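Local coordinates for putative peptidyl-arginine deiminase family protein (Campylobacter jejuni subsp. jejuni serotype O:2, PDB 6B2W) that probably hydrolyses the guanidinium group of agmatine, releasing ammonia and forming N-carbamoylputrescine for polyamine biosynthesis, at residues S31-Y36 against T83-I88; L164-R169 against D203-I208; I220-C225 against K238-L243. The protein carries 1 engineered substitution. All coordinates share one frame; numbering follows the deposited sequence.

Interaction 1 (S31-Y36 against T83-I88). With AG2 (agmatine), chain C.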
loop_
_atom_site.group_PDB
_atom_site.type_symbol
_atom_site.label_atom_id
_atom_site.label_comp_id
_atom_site.label_asym_id
_atom_site.label_seq_id
_atom_site.Cartn_x
_atom_site.Cartn_y
_atom_site.Cartn_z
ATOM N N SER A 31 -7.458 -1.628 19.452
ATOM C CA SER A 31 -7.069 -0.729 18.371
ATOM C C SER A 31 -8.077 0.407 18.261
ATOM O O SER A 31 -9.111 0.387 18.928
ATOM C CB SER A 31 -6.982 -1.492 17.046
ATOM O OG SER A 31 -8.219 -2.097 16.715
ATOM N N ASP A 32 -7.775 1.387 17.411
ATOM C CA ASP A 32 -8.691 2.500 17.135
ATOM C C ASP A 32 -9.978 2.063 16.412
ATOM O O ASP A 32 -10.884 2.875 16.209
ATOM C CB ASP A 32 -7.981 3.586 16.313
ATOM C CG ASP A 32 -6.910 4.328 17.110
ATOM O OD1 ASP A 32 -6.865 4.175 18.349
ATOM O OD2 ASP A 32 -6.116 5.075 16.494
ATOM N N TRP A 33 -10.055 0.787 16.030
ATOM C CA TRP A 33 -11.254 0.222 15.410
ATOM C C TRP A 33 -12.381 -0.099 16.399
ATOM O O TRP A 33 -13.460 -0.510 15.982
ATOM C CB TRP A 33 -10.893 -1.064 14.653
ATOM C CG TRP A 33 -10.013 -0.852 13.461
ATOM C CD1 TRP A 33 -8.705 -1.221 13.329
ATOM C CD2 TRP A 33 -10.381 -0.231 12.227
ATOM N NE1 TRP A 33 -8.235 -0.864 12.090
ATOM C CE2 TRP A 33 -9.243 -0.252 11.393
ATOM C CE3 TRP A 33 -11.562 0.347 11.746
ATOM C CZ2 TRP A 33 -9.250 0.280 10.103
ATOM C CZ3 TRP A 33 -11.568 0.877 10.464
ATOM C CH2 TRP A 33 -10.417 0.837 9.657
ATOM N N ASN A 34 -12.137 0.086 17.694
ATOM C CA ASN A 34 -13.065 -0.359 18.746
ATOM C C ASN A 34 -14.538 0.070 18.602
ATOM O O ASN A 34 -15.430 -0.763 18.764
ATOM C CB ASN A 34 -12.549 0.074 20.122
ATOM C CG ASN A 34 -13.412 -0.442 21.252
ATOM O OD1 ASN A 34 -14.290 0.267 21.751
ATOM N ND2 ASN A 34 -13.187 -1.691 21.649
ATOM N N PRO A 35 -14.798 1.361 18.308
ATOM C CA PRO A 35 -16.190 1.842 18.257
ATOM C C PRO A 35 -17.050 1.244 17.136
ATOM O O PRO A 35 -18.275 1.398 17.154
ATOM C CB PRO A 35 -16.040 3.358 18.046
ATOM C CG PRO A 35 -14.611 3.673 18.331
ATOM C CD PRO A 35 -13.843 2.437 17.993
ATOM N N TYR A 36 -16.410 0.595 16.166
ATOM C CA TYR A 36 -17.109 -0.111 15.096
ATOM C C TYR A 36 -16.273 -1.315 14.672
ATOM O O TYR A 36 -16.010 -1.533 13.489
ATOM C CB TYR A 36 -17.372 0.837 13.919
ATOM C CG TYR A 36 -16.352 1.946 13.786
ATOM C CD1 TYR A 36 -15.066 1.687 13.320
ATOM C CD2 TYR A 36 -16.675 3.258 14.127
ATOM C CE1 TYR A 36 -14.132 2.704 13.196
ATOM C CE2 TYR A 36 -15.748 4.282 14.006
ATOM C CZ TYR A 36 -14.480 4.001 13.541
ATOM O OH TYR A 36 -13.562 5.018 13.424
ATOM N N THR A 83 -0.022 -5.863 18.215
ATOM C CA THR A 83 -0.099 -4.810 17.205
ATOM C C THR A 83 -0.742 -3.552 17.768
ATOM O O THR A 83 -1.668 -3.635 18.574
ATOM C CB THR A 83 -0.970 -5.258 16.015
ATOM O OG1 THR A 83 -2.328 -5.418 16.447
ATOM C CG2 THR A 83 -0.469 -6.576 15.429
ATOM N N ASN A 84 -0.258 -2.393 17.330
ATOM C CA ASN A 84 -0.916 -1.117 17.619
ATOM C C ASN A 84 -2.116 -0.919 16.706
ATOM O O ASN A 84 -3.197 -0.553 17.166
ATOM C CB ASN A 84 0.044 0.059 17.417
ATOM C CG ASN A 84 1.209 0.042 18.385
ATOM O OD1 ASN A 84 2.366 -0.055 17.974
ATOM N ND2 ASN A 84 0.913 0.139 19.677
ATOM N N ASP A 85 -1.911 -1.164 15.412
ATOM C CA ASP A 85 -2.940 -0.931 14.402
ATOM C C ASP A 85 -2.853 -1.944 13.245
ATOM O O ASP A 85 -2.069 -2.897 13.293
ATOM C CB ASP A 85 -2.835 0.510 13.882
ATOM C CG ASP A 85 -4.182 1.095 13.475
ATOM O OD1 ASP A 85 -5.153 0.329 13.289
ATOM O OD2 ASP A 85 -4.267 2.328 13.329
ATOM N N THR A 86 -3.656 -1.713 12.209
ATOM C CA THR A 86 -3.922 -2.692 11.160
ATOM C C THR A 86 -3.306 -2.350 9.799
ATOM O O THR A 86 -3.470 -3.106 8.842
ATOM C CB THR A 86 -5.441 -2.810 10.964
ATOM O OG1 THR A 86 -5.986 -1.517 10.655
ATOM C CG2 THR A 86 -6.092 -3.337 12.227
ATOM N N TRP A 87 -2.602 -1.222 9.713
ATOM C CA TRP A 87 -2.110 -0.711 8.434
ATOM C C TRP A 87 -0.734 -1.287 8.103
ATOM O O TRP A 87 0.279 -0.589 8.145
ATOM C CB TRP A 87 -2.082 0.818 8.455
ATOM C CG TRP A 87 -3.395 1.418 8.868
ATOM C CD1 TRP A 87 -3.676 2.043 10.051
ATOM C CD2 TRP A 87 -4.610 1.425 8.113
ATOM N NE1 TRP A 87 -4.988 2.450 10.069
ATOM C CE2 TRP A 87 -5.583 2.081 8.892
ATOM C CE3 TRP A 87 -4.969 0.944 6.851
ATOM C CZ2 TRP A 87 -6.889 2.269 8.449
ATOM C CZ3 TRP A 87 -6.274 1.130 6.414
ATOM C CH2 TRP A 87 -7.216 1.787 7.211
ATOM N N ILE A 88 -0.724 -2.573 7.764
ATOM C CA ILE A 88 0.512 -3.327 7.513
ATOM C C ILE A 88 1.261 -2.903 6.237
ATOM O O ILE A 88 2.458 -3.157 6.107
ATOM C CB ILE A 88 0.232 -4.850 7.494
ATOM C CG1 ILE A 88 1.537 -5.647 7.581
ATOM C CG2 ILE A 88 -0.564 -5.253 6.257
ATOM C CD1 ILE A 88 1.333 -7.093 7.980
HETATM N N AG2 C . -4.921 5.794 11.870
HETATM C CA AG2 C . -4.630 6.639 10.707
HETATM C CB AG2 C . -3.747 5.901 9.697
HETATM C CG AG2 C . -4.292 6.065 8.273
HETATM C CD AG2 C . -3.705 4.986 7.366
HETATM N NE AG2 C . -2.859 5.584 6.322
HETATM C CZ AG2 C . -2.245 4.875 5.367
HETATM N NH1 AG2 C . -1.498 5.484 4.453
HETATM N NH2 AG2 C . -2.350 3.547 5.321
HETATM O O HOH W 1 -5.901 4.227 13.694
#
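Trp33 presents the edge of its indole to Thr86, and this meeting is the centre of the contact. The ring nitrogen Trp33 NE1 gives a hydrogen bond to Thr86 OG1 over 2.7 Å, with an N-H...O angle of 160° and the oxygen close to the indole plane. Thr86 OG1 sits between its own backbone N and carbonyl carbon (chi1 57°), which turns the CG2 methyl to the indole as well, 3.3 Å from Trp33 NE1. Asp85 helps position Thr86: its OD1 accepts the backbone N of Thr86 at 2.8 Å, from above the carboxylate plane, and a weak bond runs from Thr86 OG1 to the same oxygen. Farther along the indole, Trp33 CZ2 touches Trp87 CZ2 at 3.5 Å, the two six-membered rings being inclined at 46°. Trp87 spreads one face beneath agmatine CD, 3.7 Å above its plane, while Thr86 OG1 lies over the opposite face. Trp33, which touches Trp87 of the agmatine pocket, is thus probably a second-shell residue. Helix 37-52 packs against the contact, Ile40 on Trp33 and Tyr44 on Thr86; the two loops follow strands 19-25 and 76-80 of one mixed sheet.

Interaction 2 (L164-R169 against D203-I208). With AG2 (agmatine), chain C.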
loop_
_atom_site.group_PDB
_atom_site.type_symbol
_atom_site.label_atom_id
_atom_site.label_comp_id
_atom_site.label_asym_id
_atom_site.label_seq_id
_atom_site.Cartn_x
_atom_site.Cartn_y
_atom_site.Cartn_z
ATOM N N LEU A 164 7.670 12.293 1.950
ATOM C CA LEU A 164 9.054 11.911 2.247
ATOM C C LEU A 164 9.935 13.075 2.704
ATOM O O LEU A 164 10.877 12.865 3.466
ATOM C CB LEU A 164 9.697 11.229 1.036
ATOM C CG LEU A 164 9.098 9.898 0.568
ATOM C CD1 LEU A 164 10.007 9.262 -0.471
ATOM C CD2 LEU A 164 8.873 8.931 1.720
ATOM N N LEU A 165 9.635 14.290 2.246
ATOM C CA LEU A 165 10.391 15.475 2.666
ATOM C C LEU A 165 9.747 16.204 3.851
ATOM O O LEU A 165 10.111 17.343 4.153
ATOM C CB LEU A 165 10.566 16.444 1.493
ATOM C CG LEU A 165 11.093 15.854 0.181
ATOM C CD1 LEU A 165 11.462 16.976 -0.777
ATOM C CD2 LEU A 165 12.289 14.935 0.400
ATOM N N ASN A 166 8.811 15.542 4.531
ATOM C CA ASN A 166 8.145 16.127 5.689
ATOM C C ASN A 166 9.074 16.113 6.901
ATOM O O ASN A 166 9.820 15.154 7.111
ATOM C CB ASN A 166 6.852 15.364 5.998
ATOM C CG ASN A 166 5.843 16.205 6.759
ATOM O OD1 ASN A 166 6.080 16.591 7.902
ATOM N ND2 ASN A 166 4.706 16.488 6.128
ATOM N N GLU A 167 9.022 17.178 7.695
ATOM C CA GLU A 167 9.893 17.314 8.864
ATOM C C GLU A 167 9.641 16.235 9.925
ATOM O O GLU A 167 10.520 15.950 10.738
ATOM C CB GLU A 167 9.758 18.714 9.482
ATOM C CG GLU A 167 8.434 18.978 10.191
ATOM C CD GLU A 167 8.207 20.449 10.503
ATOM O OE1 GLU A 167 8.510 21.307 9.643
ATOM O OE2 GLU A 167 7.712 20.750 11.613
ATOM N N ASN A 168 8.449 15.638 9.912
ATOM C CA ASN A 168 8.116 14.548 10.839
ATOM C C ASN A 168 8.663 13.163 10.437
ATOM O O ASN A 168 8.498 12.198 11.186
ATOM C CB ASN A 168 6.594 14.482 11.072
ATOM C CG ASN A 168 5.816 14.016 9.847
ATOM O OD1 ASN A 168 6.389 13.743 8.794
ATOM N ND2 ASN A 168 4.497 13.928 9.985
ATOM N N ARG A 169 9.304 13.069 9.267
ATOM C CA ARG A 169 9.902 11.813 8.791
ATOM C C ARG A 169 11.425 11.788 9.008
ATOM O O ARG A 169 11.881 11.634 10.140
ATOM C CB ARG A 169 9.556 11.577 7.312
ATOM C CG ARG A 169 8.082 11.390 7.011
ATOM C CD ARG A 169 7.440 10.336 7.898
ATOM N NE ARG A 169 6.299 9.713 7.235
ATOM C CZ ARG A 169 5.118 10.295 7.036
ATOM N NH1 ARG A 169 4.884 11.537 7.448
ATOM N NH2 ARG A 169 4.154 9.624 6.416
ATOM N N ASP A 203 -4.408 11.177 6.553
ATOM C CA ASP A 203 -3.620 11.708 7.669
ATOM C C ASP A 203 -2.168 11.227 7.621
ATOM O O ASP A 203 -1.469 11.222 8.637
ATOM C CB ASP A 203 -4.265 11.309 8.999
ATOM C CG ASP A 203 -4.359 9.803 9.182
ATOM O OD1 ASP A 203 -3.452 9.069 8.741
ATOM O OD2 ASP A 203 -5.353 9.356 9.776
ATOM N N THR A 204 -1.719 10.833 6.435
ATOM C CA THR A 204 -0.414 10.207 6.263
ATOM C C THR A 204 0.566 11.140 5.544
ATOM O O THR A 204 1.693 10.746 5.245
ATOM C CB THR A 204 -0.564 8.887 5.477
ATOM O OG1 THR A 204 0.562 8.036 5.714
ATOM C CG2 THR A 204 -0.683 9.153 4.005
ATOM N N ASP A 205 0.122 12.367 5.271
ATOM C CA ASP A 205 0.921 13.380 4.577
ATOM C C ASP A 205 1.115 13.080 3.086
ATOM O O ASP A 205 2.202 13.279 2.549
ATOM C CB ASP A 205 2.275 13.598 5.277
ATOM C CG ASP A 205 2.121 13.894 6.759
ATOM O OD1 ASP A 205 1.522 14.941 7.094
ATOM O OD2 ASP A 205 2.590 13.080 7.590
ATOM N N HIS A 206 0.050 12.604 2.435
ATOM C CA HIS A 206 -0.053 12.534 0.963
ATOM C C HIS A 206 0.611 11.300 0.337
ATOM O O HIS A 206 1.300 11.408 -0.681
ATOM C CB HIS A 206 0.517 13.799 0.297
ATOM C CG HIS A 206 -0.136 15.077 0.727
ATOM N ND1 HIS A 206 -0.997 15.170 1.802
ATOM C CD2 HIS A 206 -0.024 16.330 0.228
ATOM C CE1 HIS A 206 -1.398 16.421 1.934
ATOM N NE2 HIS A 206 -0.819 17.146 0.993
ATOM N N HIS A 207 0.379 10.133 0.928
ATOM C CA HIS A 207 0.924 8.870 0.415
ATOM C C HIS A 207 0.617 8.660 -1.053
ATOM O O HIS A 207 -0.515 8.863 -1.490
ATOM C CB HIS A 207 0.338 7.682 1.166
ATOM C CG HIS A 207 1.181 7.200 2.299
ATOM N ND1 HIS A 207 0.990 5.966 2.878
ATOM C CD2 HIS A 207 2.223 7.768 2.951
ATOM C CE1 HIS A 207 1.868 5.799 3.849
ATOM N NE2 HIS A 207 2.631 6.876 3.912
ATOM N N ILE A 208 1.619 8.208 -1.799
ATOM C CA ILE A 208 1.467 7.983 -3.229
ATOM C C ILE A 208 0.409 6.917 -3.537
ATOM O O ILE A 208 -0.194 6.948 -4.608
ATOM C CB ILE A 208 2.817 7.599 -3.884
ATOM C CG1 ILE A 208 2.785 7.816 -5.401
ATOM C CG2 ILE A 208 3.185 6.156 -3.565
ATOM C CD1 ILE A 208 2.741 9.268 -5.823
HETATM N N AG2 C . -4.921 5.794 11.870
HETATM C CA AG2 C . -4.630 6.639 10.707
HETATM C CB AG2 C . -3.747 5.901 9.697
HETATM C CG AG2 C . -4.292 6.065 8.273
HETATM C CD AG2 C . -3.705 4.986 7.366
HETATM N NE AG2 C . -2.859 5.584 6.322
HETATM C CZ AG2 C . -2.245 4.875 5.367
HETATM N NH1 AG2 C . -1.498 5.484 4.453
HETATM N NH2 AG2 C . -2.350 3.547 5.321
#
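Arg169 and Asp205 form a salt bridge in which Asp205 OD2 is the shared acceptor. Arg169 NH1 lies 2.8 Å from Asp205 OD2, meeting it on the anti side; the oxygen is 7° out of the guanidinium plane. The same NH1 also gives a hydrogen bond to Asn168 OD1 at 3.0 Å, so the two acceptors lie along the guanidinium edge. Asn168 completes the grip with its other amide atom: Asn168 ND2 reaches Asp205 OD2 at 3.2 Å in a nearly straight bond (176°), arriving from the same face as NH1. Lys115 adds a further salt bridge to Asp205 OD2, so several donors, two of them cationic, converge on this oxygen and probably keep the acid ionised.

Arg169 NH2 divides its hydrogens between Thr204 O, 2.9 Å away, and Glu145 OE1. Because that glutamate oxygen is also hydrogen-bonded to His207 NE2, Arg169 is probably second-shell support, through Glu145, for a ring whose ND1 stands 3.0 Å from agmatine NH1. A bend at chi2 (-51°) steers the arginine chain toward this cluster. Within 164-169, Asn166 OD1 takes the backbone N of Asn168 at 3.2 Å, an Asx turn within a type I beta turn that sets Asn168 and Arg169 in place.

Segment 164-169 lies at the end of helix 161-164, in the loop leading to helix 175-186, and segment 203-208 precedes strand 212-216; Trp112 of helix 111-114 packs on both Arg169 and Thr204.

Interaction 3 (I220-C225 against K238-L243)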
loop_
_atom_site.group_PDB
_atom_site.type_symbol
_atom_site.label_atom_id
_atom_site.label_comp_id
_atom_site.label_asym_id
_atom_site.label_seq_id
_atom_site.Cartn_x
_atom_site.Cartn_y
_atom_site.Cartn_z
ATOM N N ILE A 220 0.549 4.400 -15.722
ATOM C CA ILE A 220 0.229 4.900 -14.389
ATOM C C ILE A 220 -1.267 5.202 -14.297
ATOM O O ILE A 220 -1.797 5.950 -15.117
ATOM C CB ILE A 220 1.009 6.190 -14.057
ATOM C CG1 ILE A 220 2.502 5.886 -13.893
ATOM C CG2 ILE A 220 0.467 6.829 -12.784
ATOM C CD1 ILE A 220 3.384 7.113 -13.793
ATOM N N ALA A 221 -1.938 4.625 -13.302
ATOM C CA ALA A 221 -3.331 4.956 -13.011
ATOM C C ALA A 221 -3.353 5.963 -11.877
ATOM O O ALA A 221 -2.801 5.691 -10.811
ATOM C CB ALA A 221 -4.107 3.712 -12.622
ATOM N N HIS A 222 -3.993 7.114 -12.101
ATOM C CA HIS A 222 -3.953 8.229 -11.145
ATOM C C HIS A 222 -5.315 8.891 -10.919
ATOM O O HIS A 222 -6.184 8.867 -11.792
ATOM C CB HIS A 222 -2.951 9.288 -11.617
ATOM C CG HIS A 222 -3.406 10.061 -12.818
ATOM N ND1 HIS A 222 -4.049 11.277 -12.721
ATOM C CD2 HIS A 222 -3.308 9.792 -14.142
ATOM C CE1 HIS A 222 -4.330 11.723 -13.932
ATOM N NE2 HIS A 222 -3.892 10.840 -14.813
ATOM N N CYS A 223 -5.467 9.509 -9.748
ATOM C CA CYS A 223 -6.703 10.190 -9.359
ATOM C C CYS A 223 -6.889 11.553 -10.038
ATOM O O CYS A 223 -5.918 12.240 -10.372
ATOM C CB CYS A 223 -6.742 10.392 -7.836
ATOM S SG CYS A 223 -6.598 8.882 -6.846
ATOM N N ILE A 224 -8.155 11.924 -10.227
ATOM C CA ILE A 224 -8.557 13.257 -10.685
ATOM C C ILE A 224 -9.920 13.555 -10.085
ATOM O O ILE A 224 -10.551 12.670 -9.509
ATOM C CB ILE A 224 -8.685 13.347 -12.218
ATOM C CG1 ILE A 224 -9.560 12.206 -12.733
ATOM C CG2 ILE A 224 -7.312 13.336 -12.878
ATOM C CD1 ILE A 224 -9.967 12.361 -14.174
ATOM N N CYS A 225 -10.378 14.794 -10.240
ATOM C CA CYS A 225 -11.666 15.222 -9.702
ATOM C C CYS A 225 -12.489 15.890 -10.805
ATOM O O CYS A 225 -12.037 16.851 -11.422
ATOM C CB CYS A 225 -11.432 16.185 -8.538
ATOM S SG CYS A 225 -12.925 16.812 -7.741
ATOM N N LYS A 238 -3.004 19.761 -11.433
ATOM C CA LYS A 238 -1.565 20.021 -11.443
ATOM C C LYS A 238 -0.762 18.719 -11.370
ATOM O O LYS A 238 0.272 18.587 -12.031
ATOM C CB LYS A 238 -1.170 20.938 -10.287
ATOM C CG LYS A 238 -1.594 22.386 -10.459
ATOM C CD LYS A 238 -1.311 23.171 -9.190
ATOM C CE LYS A 238 -1.791 24.608 -9.282
ATOM N NZ LYS A 238 -1.802 25.254 -7.939
ATOM N N MET A 239 -1.238 17.766 -10.570
ATOM C CA MET A 239 -0.617 16.442 -10.494
ATOM C C MET A 239 -0.708 15.709 -11.833
ATOM O O MET A 239 0.241 15.039 -12.243
ATOM C CB MET A 239 -1.271 15.591 -9.401
ATOM C CG MET A 239 -0.495 14.324 -9.065
ATOM S SD MET A 239 -1.387 13.191 -7.982
ATOM C CE MET A 239 -2.532 12.444 -9.137
ATOM N N LYS A 240 -1.852 15.831 -12.501
ATOM C CA LYS A 240 -2.041 15.240 -13.824
ATOM C C LYS A 240 -1.039 15.806 -14.822
ATOM O O LYS A 240 -0.527 15.077 -15.669
ATOM C CB LYS A 240 -3.466 15.489 -14.326
ATOM C CG LYS A 240 -3.743 14.978 -15.733
ATOM C CD LYS A 240 -5.176 15.258 -16.147
ATOM C CE LYS A 240 -5.370 15.029 -17.635
ATOM N NZ LYS A 240 -6.806 15.060 -18.024
ATOM N N GLU A 241 -0.774 17.106 -14.725
ATOM C CA GLU A 241 0.186 17.756 -15.617
ATOM C C GLU A 241 1.613 17.268 -15.361
ATOM O O GLU A 241 2.360 17.032 -16.309
ATOM C CB GLU A 241 0.092 19.284 -15.513
ATOM C CG GLU A 241 -1.186 19.874 -16.111
ATOM C CD GLU A 241 -1.334 19.626 -17.611
ATOM O OE1 GLU A 241 -0.328 19.726 -18.350
ATOM O OE2 GLU A 241 -2.468 19.334 -18.055
ATOM N N GLU A 242 1.984 17.101 -14.092
ATOM C CA GLU A 242 3.274 16.493 -13.742
ATOM C C GLU A 242 3.404 15.097 -14.345
ATOM O O GLU A 242 4.453 14.741 -14.880
ATOM C CB GLU A 242 3.446 16.399 -12.222
ATOM C CG GLU A 242 3.671 17.729 -11.527
ATOM C CD GLU A 242 3.817 17.576 -10.028
ATOM O OE1 GLU A 242 4.831 17.000 -9.581
ATOM O OE2 GLU A 242 2.920 18.032 -9.292
ATOM N N LEU A 243 2.329 14.316 -14.260
ATOM C CA LEU A 243 2.320 12.943 -14.771
ATOM C C LEU A 243 2.437 12.867 -16.293
ATOM O O LEU A 243 2.997 11.908 -16.828
ATOM C CB LEU A 243 1.062 12.204 -14.305
ATOM C CG LEU A 243 1.037 11.814 -12.823
ATOM C CD1 LEU A 243 -0.372 11.455 -12.386
ATOM C CD2 LEU A 243 1.985 10.658 -12.551
#
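A beta-alpha-beta crossover made of strand 219-224, helix 233-244 and strand 249-254 contains this contact, in which the helix packs on its leading strand. The short axes of 220-224 and 238-243 approach to 8.9 Å and run nearly antiparallel, at 156°, as expected when the chain reverses to return to a parallel neighbour.

His222 and Leu243 bury the largest shares of surface. Leu243 CD1 lies over one face of the imidazole, 3.7 Å from its centroid and 27° off the normal, which meets the geometry of a CH-pi contact; the methyl is displaced toward the rim, so its closest atom is His222 CG at 3.4 Å. The other branch, Leu243 CD2, meets Ile220 CD1 at 4.0 Å. Near the other end of the imidazole, Lys240 CG approaches His222 CE1 obliquely at 3.8 Å, using only the aliphatic part of an extended chain whose NZ pairs with Glu252. Met239 curls at chi3 (77°) and brings its CE methyl to within 3.6 Å of Cys223 O. The same carbonyl oxygen, merely touched by that methyl, accepts a hydrogen bond from His222 ND1 at 3.2 Å, a bond from above the carbonyl plane that helps hold the ring's rotation.

Strand 219-224 is the middle of a three-stranded sheet, between 212-216 and 249-254, and on the helix Met239 also touches Leu194 of strand 190-194.

In the fold
Interactions 1 and 2 both border the bound agmatine, their centres about 20 Å apart and nearest atoms about 7 Å, and each joins two loops. Interaction 1 is buried and largely aromatic, with a single direct hydrogen bond across it; interaction 2 is partly buried and ionic, its charges paired in a network. Interaction 3 is also buried, but it joins a helix to a strand by apolar packing and has no hydrogen bond between its segments. Its centre lies about 31 Å from that of interaction 1, on the opposite side of the chain's centre. Polar chemistry thus accompanies the loops around the ligand, whereas apolar packing and a CH-pi contact join helix to strand in the beta-alpha-beta unit.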